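Local coordinates for Alr3699 protein (Nostoc sp., PDB 4XSO), which is of unsettled function but belongs to the GT-B glycosyltransferases, built from two Rossmann-like domains, at residues Ala237-Asp242 and Val267-Phe272; Gly210-Leu215 and Ala281-Val286; Ala36-Phe41 and His53-Glu58. All blocks are in the same frame, centred on the assembly; numbering follows the deposited sequence.

From the N terminus, the chain first closes interaction 3, where strand 36-40 runs through helix 45-52 into strand 57-59 at one border of the seven-stranded parallel sheet. Everything else happens in the other domain, in series with it: the centres of interactions 2 and 3 lie about 32 Å apart, on opposite sides of the chain's centre. Interaction 2 opens at 210-215 and closes last, at 281-286, so the shorter loop of interaction 1, from 237-242 to 267-272, falls wholly within its span. These two touch, because strand 235-240 sits beside strand 207-212; V240 N and O probably bond to H211 O and S213 N.

Interaction 1 (Ala237-Asp242 and Val267-Phe272); sequences AILVGD and VKFLGF
With chi1 at -50° in L239 and F269 in the same rotameric position, both side chains set CG beside the backbone N, and they leave their strands alongside each other on the same face of the sheet. Strand 235-240, helix 248-260 and strand 267-271 form a beta-alpha-beta crossover in a Rossmann-like domain of the GT-B fold; segments 237-240 and 267-271 run parallel, their axes 21° apart. L239 CD1 lies over the face of the F269 ring, a CH-pi contact 4.0 Å from its centroid, and the same methyl also meets V267 CG1. Helix 221-228 packs on this side through L224 and L228, while H255 of helix 248-260 brings its ring against F269.

On the face of I238 and V240, V240 CG2 touches L270 CD1 at 3.9 Å, and L279 of helix 276-282 packs on both residues. Between the strands the backbone bonds alternate in parallel fashion: K268 N to A237 O, L239 N to K268 O, then L270 N to L239 O, each 2.8 Å and close to straight.

Beyond L270 the regular ladder breaks down. G241 N still reaches G271 O, but at a bent 134° and from above the carbonyl plane. The backbone angles of G241 and the positive phi of G271 are ones glycine accommodates readily. Farther on, D242 OD1 comes to the edge of the F272 ring. Back where the pairing gives out, one water joins the strands, donating to L239 O and, at 2.6 Å, to G241 O, and accepting from G271 N at 2.7 Å.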
loop_
_atom_site.group_PDB
_atom_site.type_symbol
_atom_site.label_atom_id
_atom_site.label_comp_id
_atom_site.label_asym_id
_atom_site.label_seq_id
_atom_site.Cartn_x
_atom_site.Cartn_y
_atom_site.Cartn_z
ATOM N N ALA A 237 -41.242 14.353 -26.148
ATOM C CA ALA A 237 -40.038 13.795 -25.574
ATOM C C ALA A 237 -40.381 12.555 -24.716
ATOM O O ALA A 237 -41.390 12.531 -24.038
ATOM C CB ALA A 237 -39.320 14.867 -24.788
ATOM N N ILE A 238 -39.593 11.479 -24.840
ATOM C CA ILE A 238 -39.661 10.385 -23.907
ATOM C C ILE A 238 -38.399 10.413 -23.137
ATOM O O ILE A 238 -37.288 10.487 -23.715
ATOM C CB ILE A 238 -39.921 8.982 -24.565
ATOM C CG1 ILE A 238 -38.809 8.607 -25.528
ATOM C CG2 ILE A 238 -41.242 8.951 -25.324
ATOM C CD1 ILE A 238 -38.857 7.134 -25.929
ATOM N N LEU A 239 -38.549 10.404 -21.815
ATOM C CA LEU A 239 -37.425 10.346 -20.866
ATOM C C LEU A 239 -37.394 8.940 -20.286
ATOM O O LEU A 239 -38.348 8.487 -19.613
ATOM C CB LEU A 239 -37.552 11.370 -19.738
ATOM C CG LEU A 239 -37.837 12.802 -20.232
ATOM C CD1 LEU A 239 -37.737 13.745 -19.049
ATOM C CD2 LEU A 239 -36.880 13.269 -21.248
ATOM N N VAL A 240 -36.275 8.266 -20.542
ATOM C CA VAL A 240 -36.121 6.914 -20.149
ATOM C C VAL A 240 -34.978 6.874 -19.199
ATOM O O VAL A 240 -33.856 7.275 -19.503
ATOM C CB VAL A 240 -35.859 6.020 -21.378
ATOM C CG1 VAL A 240 -35.846 4.578 -20.988
ATOM C CG2 VAL A 240 -36.951 6.254 -22.424
ATOM N N GLY A 241 -35.304 6.420 -18.013
ATOM C CA GLY A 241 -34.377 6.226 -16.941
ATOM C C GLY A 241 -35.089 6.544 -15.619
ATOM O O GLY A 241 -36.245 7.057 -15.546
ATOM N N ASP A 242 -34.387 6.244 -14.561
ATOM C CA ASP A 242 -34.958 6.359 -13.262
ATOM C C ASP A 242 -34.242 7.464 -12.523
ATOM O O ASP A 242 -33.230 7.982 -12.961
ATOM C CB ASP A 242 -34.984 4.997 -12.517
ATOM C CG ASP A 242 -33.635 4.355 -12.417
ATOM O OD1 ASP A 242 -32.743 4.708 -13.198
ATOM O OD2 ASP A 242 -33.462 3.476 -11.563
ATOM N N VAL A 267 -44.273 15.321 -22.867
ATOM C CA VAL A 267 -43.120 14.707 -22.205
ATOM C C VAL A 267 -43.657 13.459 -21.502
ATOM O O VAL A 267 -44.673 13.557 -20.813
ATOM C CB VAL A 267 -42.440 15.657 -21.193
ATOM C CG1 VAL A 267 -41.163 15.056 -20.605
ATOM C CG2 VAL A 267 -42.085 16.982 -21.823
ATOM N N LYS A 268 -43.089 12.268 -21.790
ATOM C CA LYS A 268 -43.474 11.015 -21.107
ATOM C C LYS A 268 -42.278 10.486 -20.345
ATOM O O LYS A 268 -41.231 10.206 -20.942
ATOM C CB LYS A 268 -44.040 9.963 -22.089
ATOM C CG LYS A 268 -45.410 10.320 -22.653
ATOM C CD LYS A 268 -45.945 9.339 -23.715
ATOM C CE LYS A 268 -46.343 7.975 -23.141
ATOM N NZ LYS A 268 -47.813 7.818 -22.842
ATOM N N PHE A 269 -42.394 10.372 -19.020
ATOM C CA PHE A 269 -41.398 9.670 -18.232
ATOM C C PHE A 269 -41.714 8.160 -18.293
ATOM O O PHE A 269 -42.785 7.738 -17.829
ATOM C CB PHE A 269 -41.423 10.100 -16.790
ATOM C CG PHE A 269 -40.928 11.509 -16.532
ATOM C CD1 PHE A 269 -41.776 12.594 -16.622
ATOM C CD2 PHE A 269 -39.634 11.727 -16.099
ATOM C CE1 PHE A 269 -41.326 13.886 -16.310
ATOM C CE2 PHE A 269 -39.169 12.987 -15.812
ATOM C CZ PHE A 269 -40.030 14.093 -15.910
ATOM N N LEU A 270 -40.815 7.334 -18.860
ATOM C CA LEU A 270 -41.093 5.860 -18.933
ATOM C C LEU A 270 -40.496 5.075 -17.810
ATOM O O LEU A 270 -40.703 3.836 -17.676
ATOM C CB LEU A 270 -40.616 5.251 -20.262
ATOM C CG LEU A 270 -41.104 5.896 -21.505
ATOM C CD1 LEU A 270 -40.658 5.100 -22.721
ATOM C CD2 LEU A 270 -42.613 5.993 -21.427
ATOM N N GLY A 271 -39.686 5.731 -17.028
ATOM C CA GLY A 271 -38.990 5.056 -15.976
ATOM C C GLY A 271 -37.810 4.197 -16.468
ATOM O O GLY A 271 -37.347 4.349 -17.577
ATOM N N PHE A 272 -37.306 3.307 -15.627
ATOM C CA PHE A 272 -36.162 2.465 -16.044
ATOM C C PHE A 272 -36.628 1.395 -17.023
ATOM O O PHE A 272 -37.559 0.667 -16.748
ATOM C CB PHE A 272 -35.474 1.835 -14.840
ATOM C CG PHE A 272 -34.300 0.965 -15.202
ATOM C CD1 PHE A 272 -34.493 -0.335 -15.689
ATOM C CD2 PHE A 272 -33.001 1.423 -15.045
ATOM C CE1 PHE A 272 -33.406 -1.136 -16.027
ATOM C CE2 PHE A 272 -31.911 0.613 -15.376
ATOM C CZ PHE A 272 -32.127 -0.658 -15.860
HETATM O O HOH W 1 -38.317 8.093 -16.814
#

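Interaction 2 (Gly210-Leu215 and Ala281-Val286)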
loop_
_atom_site.group_PDB
_atom_site.type_symbol
_atom_site.label_atom_id
_atom_site.label_comp_id
_atom_site.label_asym_id
_atom_site.label_seq_id
_atom_site.Cartn_x
_atom_site.Cartn_y
_atom_site.Cartn_z
ATOM N N GLY A 210 -35.999 11.025 -27.933
ATOM C CA GLY A 210 -35.763 10.184 -26.769
ATOM C C GLY A 210 -34.505 10.631 -26.049
ATOM O O GLY A 210 -33.484 10.972 -26.679
ATOM N N HIS A 211 -34.559 10.588 -24.722
ATOM C CA HIS A 211 -33.429 10.884 -23.907
ATOM C C HIS A 211 -33.249 9.688 -22.989
ATOM O O HIS A 211 -34.197 9.317 -22.280
ATOM C CB HIS A 211 -33.765 12.152 -23.098
ATOM C CG HIS A 211 -32.590 12.774 -22.425
ATOM N ND1 HIS A 211 -31.990 12.231 -21.309
ATOM C CD2 HIS A 211 -31.879 13.884 -22.725
ATOM C CE1 HIS A 211 -30.960 12.988 -20.949
ATOM N NE2 HIS A 211 -30.864 13.978 -21.813
ATOM N N PHE A 212 -32.098 9.073 -22.985
ATOM C CA PHE A 212 -31.936 7.769 -22.280
ATOM C C PHE A 212 -30.836 7.880 -21.230
ATOM O O PHE A 212 -29.681 7.883 -21.570
ATOM C CB PHE A 212 -31.505 6.715 -23.275
ATOM C CG PHE A 212 -32.538 6.453 -24.295
ATOM C CD1 PHE A 212 -32.629 7.242 -25.389
ATOM C CD2 PHE A 212 -33.441 5.466 -24.110
ATOM C CE1 PHE A 212 -33.599 7.049 -26.306
ATOM C CE2 PHE A 212 -34.456 5.272 -25.008
ATOM C CZ PHE A 212 -34.512 6.044 -26.129
ATOM N N SER A 213 -31.178 7.969 -19.980
ATOM C CA SER A 213 -30.186 8.382 -18.995
ATOM C C SER A 213 -30.862 8.274 -17.626
ATOM O O SER A 213 -32.079 8.160 -17.560
ATOM C CB SER A 213 -29.575 9.731 -19.387
ATOM O OG SER A 213 -29.196 10.492 -18.277
ATOM N N ARG A 214 -30.086 8.360 -16.539
ATOM C CA ARG A 214 -30.680 8.537 -15.245
ATOM C C ARG A 214 -30.983 10.050 -15.138
ATOM O O ARG A 214 -30.393 10.890 -15.813
ATOM C CB ARG A 214 -29.724 8.072 -14.124
ATOM C CG ARG A 214 -28.393 8.794 -14.134
ATOM C CD ARG A 214 -27.379 8.144 -13.189
ATOM N NE ARG A 214 -26.060 8.717 -13.424
ATOM C CZ ARG A 214 -25.213 8.324 -14.375
ATOM N NH1 ARG A 214 -25.505 7.295 -15.180
ATOM N NH2 ARG A 214 -24.049 8.960 -14.505
ATOM N N LEU A 215 -31.982 10.359 -14.355
ATOM C CA LEU A 215 -32.470 11.706 -14.216
ATOM C C LEU A 215 -31.507 12.414 -13.281
ATOM O O LEU A 215 -31.541 12.195 -12.059
ATOM C CB LEU A 215 -33.895 11.677 -13.647
ATOM C CG LEU A 215 -34.903 10.896 -14.488
ATOM C CD1 LEU A 215 -36.241 10.828 -13.741
ATOM C CD2 LEU A 215 -35.077 11.519 -15.865
ATOM N N ALA A 281 -35.098 2.745 -31.331
ATOM C CA ALA A 281 -35.652 2.503 -32.631
ATOM C C ALA A 281 -36.985 3.184 -32.794
ATOM O O ALA A 281 -37.287 3.689 -33.878
ATOM C CB ALA A 281 -35.791 1.009 -32.910
ATOM N N ALA A 282 -37.777 3.249 -31.738
ATOM C CA ALA A 282 -39.034 3.915 -31.862
ATOM C C ALA A 282 -38.978 5.439 -31.816
ATOM O O ALA A 282 -39.962 6.060 -32.062
ATOM C CB ALA A 282 -39.972 3.401 -30.839
ATOM N N CYS A 283 -37.837 6.029 -31.500
ATOM C CA CYS A 283 -37.682 7.498 -31.533
ATOM C C CYS A 283 -37.483 7.920 -32.979
ATOM O O CYS A 283 -37.240 7.074 -33.873
ATOM C CB CYS A 283 -36.478 7.885 -30.711
ATOM S SG CYS A 283 -36.808 7.589 -28.969
ATOM N N ASP A 284 -37.623 9.213 -33.215
ATOM C CA ASP A 284 -37.289 9.819 -34.486
ATOM C C ASP A 284 -35.958 10.527 -34.340
ATOM O O ASP A 284 -35.287 10.717 -35.298
ATOM C CB ASP A 284 -38.424 10.752 -34.902
ATOM C CG ASP A 284 -39.760 9.993 -35.078
ATOM O OD1 ASP A 284 -39.805 9.314 -36.125
ATOM O OD2 ASP A 284 -40.700 9.998 -34.184
ATOM N N LEU A 285 -35.551 10.860 -33.112
ATOM C CA LEU A 285 -34.247 11.471 -32.828
ATOM C C LEU A 285 -33.880 11.098 -31.415
ATOM O O LEU A 285 -34.748 11.011 -30.557
ATOM C CB LEU A 285 -34.342 12.982 -32.965
ATOM C CG LEU A 285 -33.224 13.864 -32.446
ATOM C CD1 LEU A 285 -31.992 13.588 -33.327
ATOM C CD2 LEU A 285 -33.578 15.381 -32.495
ATOM N N VAL A 286 -32.604 10.800 -31.185
ATOM C CA VAL A 286 -32.101 10.498 -29.864
ATOM C C VAL A 286 -31.293 11.719 -29.456
ATOM O O VAL A 286 -30.442 12.152 -30.220
ATOM C CB VAL A 286 -31.259 9.238 -29.865
ATOM C CG1 VAL A 286 -30.653 9.029 -28.492
ATOM C CG2 VAL A 286 -32.166 8.064 -30.227
#
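G210 and V286 pair as parallel neighbours, their CA atoms 4.8 Å apart, and G210 N gives a nearly straight 2.9 Å hydrogen bond to L285 O. This joins strand 207-212 to strand 285-287 in the middle of the six-stranded sheet of this Rossmann-like domain; G210 also bonds through its backbone to A287, while strand 235-240 flanks the other side.

The side chains meet over the glycine. C283, in the turn between helix 276-282 and strand 285-287, points its sulfur at the bare backbone, and SG packs 3.6 Å from G210 CA, directly against a residue with no side chain. The same sulfur sits at the edge of the F212 ring, 4.0 Å from CZ, in a sulfur-aromatic contact. With chi1 at 175°, V286 holds CG1 opposite its own backbone N and brings that methyl to F212 CD1 at 4.1 Å, the two side chains crossing at about a right angle.

Next to C283, D284 OD2 pairs with R198 in a salt bridge and accepts from V208 N, which ties the turn to the start of strand 207-212. Across these two buried segments a single N-H...O hydrogen bond, G210 N to L285 O, is the polar link, and sulfur, ring and methyl fill in around the glycine.

Interaction 3 (Ala36-Phe41 and His53-Glu58); sequences ALVGLF and HHIPVE
L37 reaches across to P56 and E58 through its two methyl branches, at the border of the seven-stranded parallel sheet in the N-terminal Rossmann-like domain of this GT-B protein. Strand 36-40, helix 45-52 and strand 57-59 make the beta-alpha-beta crossover here. From L37 the CB heads away from the neighbouring strand, but chi1 of -178° swings CG beside the carbonyl carbon, and the branch at CG, with chi2 53°, turns the methyls back. CD1 settles against the backbone of P56, 3.7 Å from its O, and also touches P56 CB. CD2 goes to the carboxylate of E58, whose extended chain crosses L37 obliquely and puts OE1 3.8 Å away. On this same side L37 packs on L10 of strand 9-13 and T93 of helix 85-95.

V38, on the other face, sets CG2 against I55 CG2, and farther along L40 CD1 meets V57 CG2, both at 3.8 Å. L50 of helix 45-52 packs on I55 and V57, and F46 on L40, so that helix lies over this side. The helix ends in a Schellman motif with H54, at positive phi, as its C-prime residue, which turns the chain toward I55.

Three backbone bonds join the strands in a parallel ladder. V38 N gives an almost linear bond (177°) to P56 O, E58 N returns one to V38 O, and L40 N donates to E58 O at 2.7 Å. At the opening of the ladder the proline ring rests on the carbonyl of A36, the first residue of strand 36-40, with P56 CG 3.3 Å from A36 O.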
loop_
_atom_site.group_PDB
_atom_site.type_symbol
_atom_site.label_atom_id
_atom_site.label_comp_id
_atom_site.label_asym_id
_atom_site.label_seq_id
_atom_site.Cartn_x
_atom_site.Cartn_y
_atom_site.Cartn_z
ATOM N N ALA A 36 -10.017 -15.622 -15.529
ATOM C CA ALA A 36 -10.024 -14.322 -14.883
ATOM C C ALA A 36 -10.823 -14.312 -13.625
ATOM O O ALA A 36 -11.558 -15.242 -13.388
ATOM C CB ALA A 36 -10.514 -13.277 -15.858
ATOM N N LEU A 37 -10.610 -13.271 -12.800
ATOM C CA LEU A 37 -11.312 -12.975 -11.590
ATOM C C LEU A 37 -11.536 -11.469 -11.576
ATOM O O LEU A 37 -10.599 -10.715 -11.817
ATOM C CB LEU A 37 -10.477 -13.387 -10.375
ATOM C CG LEU A 37 -11.123 -13.173 -8.998
ATOM C CD1 LEU A 37 -12.490 -13.808 -8.890
ATOM C CD2 LEU A 37 -10.196 -13.750 -7.900
ATOM N N VAL A 38 -12.757 -11.016 -11.323
ATOM C CA VAL A 38 -12.995 -9.608 -11.003
ATOM C C VAL A 38 -13.071 -9.377 -9.464
ATOM O O VAL A 38 -13.938 -9.883 -8.764
ATOM C CB VAL A 38 -14.279 -9.045 -11.656
ATOM C CG1 VAL A 38 -14.409 -7.551 -11.313
ATOM C CG2 VAL A 38 -14.246 -9.199 -13.150
ATOM N N GLY A 39 -12.110 -8.649 -8.955
ATOM C CA GLY A 39 -12.064 -8.256 -7.560
ATOM C C GLY A 39 -12.767 -6.899 -7.437
ATOM O O GLY A 39 -12.398 -5.895 -8.099
ATOM N N LEU A 40 -13.832 -6.879 -6.663
ATOM C CA LEU A 40 -14.492 -5.645 -6.335
ATOM C C LEU A 40 -14.127 -5.160 -4.915
ATOM O O LEU A 40 -13.866 -5.948 -4.035
ATOM C CB LEU A 40 -16.006 -5.838 -6.401
ATOM C CG LEU A 40 -16.619 -6.280 -7.729
ATOM C CD1 LEU A 40 -18.134 -6.436 -7.558
ATOM C CD2 LEU A 40 -16.282 -5.287 -8.824
ATOM N N PHE A 41 -14.171 -3.862 -4.708
ATOM C CA PHE A 41 -13.951 -3.333 -3.362
ATOM C C PHE A 41 -15.252 -3.103 -2.572
ATOM O O PHE A 41 -15.204 -2.788 -1.412
ATOM C CB PHE A 41 -13.121 -2.041 -3.427
ATOM C CG PHE A 41 -11.724 -2.214 -3.993
ATOM C CD1 PHE A 41 -11.156 -3.466 -4.205
ATOM C CD2 PHE A 41 -10.950 -1.086 -4.261
ATOM C CE1 PHE A 41 -9.867 -3.584 -4.709
ATOM C CE2 PHE A 41 -9.680 -1.203 -4.763
ATOM C CZ PHE A 41 -9.136 -2.444 -4.993
ATOM N N HIS A 53 -23.300 -13.368 -15.684
ATOM C CA HIS A 53 -22.538 -13.553 -16.905
ATOM C C HIS A 53 -21.438 -14.601 -16.741
ATOM O O HIS A 53 -20.597 -14.695 -17.595
ATOM C CB HIS A 53 -21.944 -12.207 -17.362
ATOM C CG HIS A 53 -22.932 -11.295 -18.031
ATOM N ND1 HIS A 53 -23.623 -10.307 -17.349
ATOM C CD2 HIS A 53 -23.317 -11.198 -19.327
ATOM C CE1 HIS A 53 -24.382 -9.637 -18.198
ATOM N NE2 HIS A 53 -24.225 -10.167 -19.402
ATOM N N HIS A 54 -21.460 -15.392 -15.663
ATOM C CA HIS A 54 -20.460 -16.430 -15.370
ATOM C C HIS A 54 -19.017 -15.889 -15.209
ATOM O O HIS A 54 -18.039 -16.614 -15.426
ATOM C CB HIS A 54 -20.520 -17.633 -16.354
ATOM C CG HIS A 54 -21.901 -18.179 -16.525
ATOM N ND1 HIS A 54 -22.524 -18.931 -15.553
ATOM C CD2 HIS A 54 -22.813 -18.005 -17.515
ATOM C CE1 HIS A 54 -23.760 -19.195 -15.928
ATOM N NE2 HIS A 54 -23.958 -18.650 -17.120
ATOM N N ILE A 55 -18.902 -14.640 -14.758
ATOM C CA ILE A 55 -17.598 -14.059 -14.562
ATOM C C ILE A 55 -17.278 -14.199 -13.093
ATOM O O ILE A 55 -17.963 -13.651 -12.261
ATOM C CB ILE A 55 -17.541 -12.624 -15.032
ATOM C CG1 ILE A 55 -17.796 -12.574 -16.507
ATOM C CG2 ILE A 55 -16.135 -12.004 -14.827
ATOM C CD1 ILE A 55 -18.055 -11.179 -16.988
ATOM N N PRO A 56 -16.154 -14.877 -12.781
ATOM C CA PRO A 56 -15.847 -15.037 -11.390
ATOM C C PRO A 56 -15.662 -13.665 -10.740
ATOM O O PRO A 56 -15.029 -12.768 -11.334
ATOM C CB PRO A 56 -14.577 -15.850 -11.374
ATOM C CG PRO A 56 -14.527 -16.539 -12.699
ATOM C CD PRO A 56 -15.196 -15.563 -13.660
ATOM N N VAL A 57 -16.160 -13.552 -9.519
ATOM C CA VAL A 57 -16.136 -12.259 -8.805
ATOM C C VAL A 57 -15.899 -12.525 -7.352
ATOM O O VAL A 57 -16.356 -13.536 -6.814
ATOM C CB VAL A 57 -17.367 -11.347 -9.068
ATOM C CG1 VAL A 57 -18.621 -12.035 -8.665
ATOM C CG2 VAL A 57 -17.259 -10.036 -8.271
ATOM N N GLU A 58 -15.127 -11.633 -6.740
ATOM C CA GLU A 58 -14.790 -11.666 -5.316
ATOM C C GLU A 58 -14.796 -10.239 -4.788
ATOM O O GLU A 58 -14.383 -9.269 -5.482
ATOM C CB GLU A 58 -13.385 -12.236 -5.068
ATOM C CG GLU A 58 -13.079 -12.430 -3.573
ATOM C CD GLU A 58 -11.857 -13.304 -3.309
ATOM O OE1 GLU A 58 -11.349 -13.929 -4.274
ATOM O OE2 GLU A 58 -11.403 -13.361 -2.138
#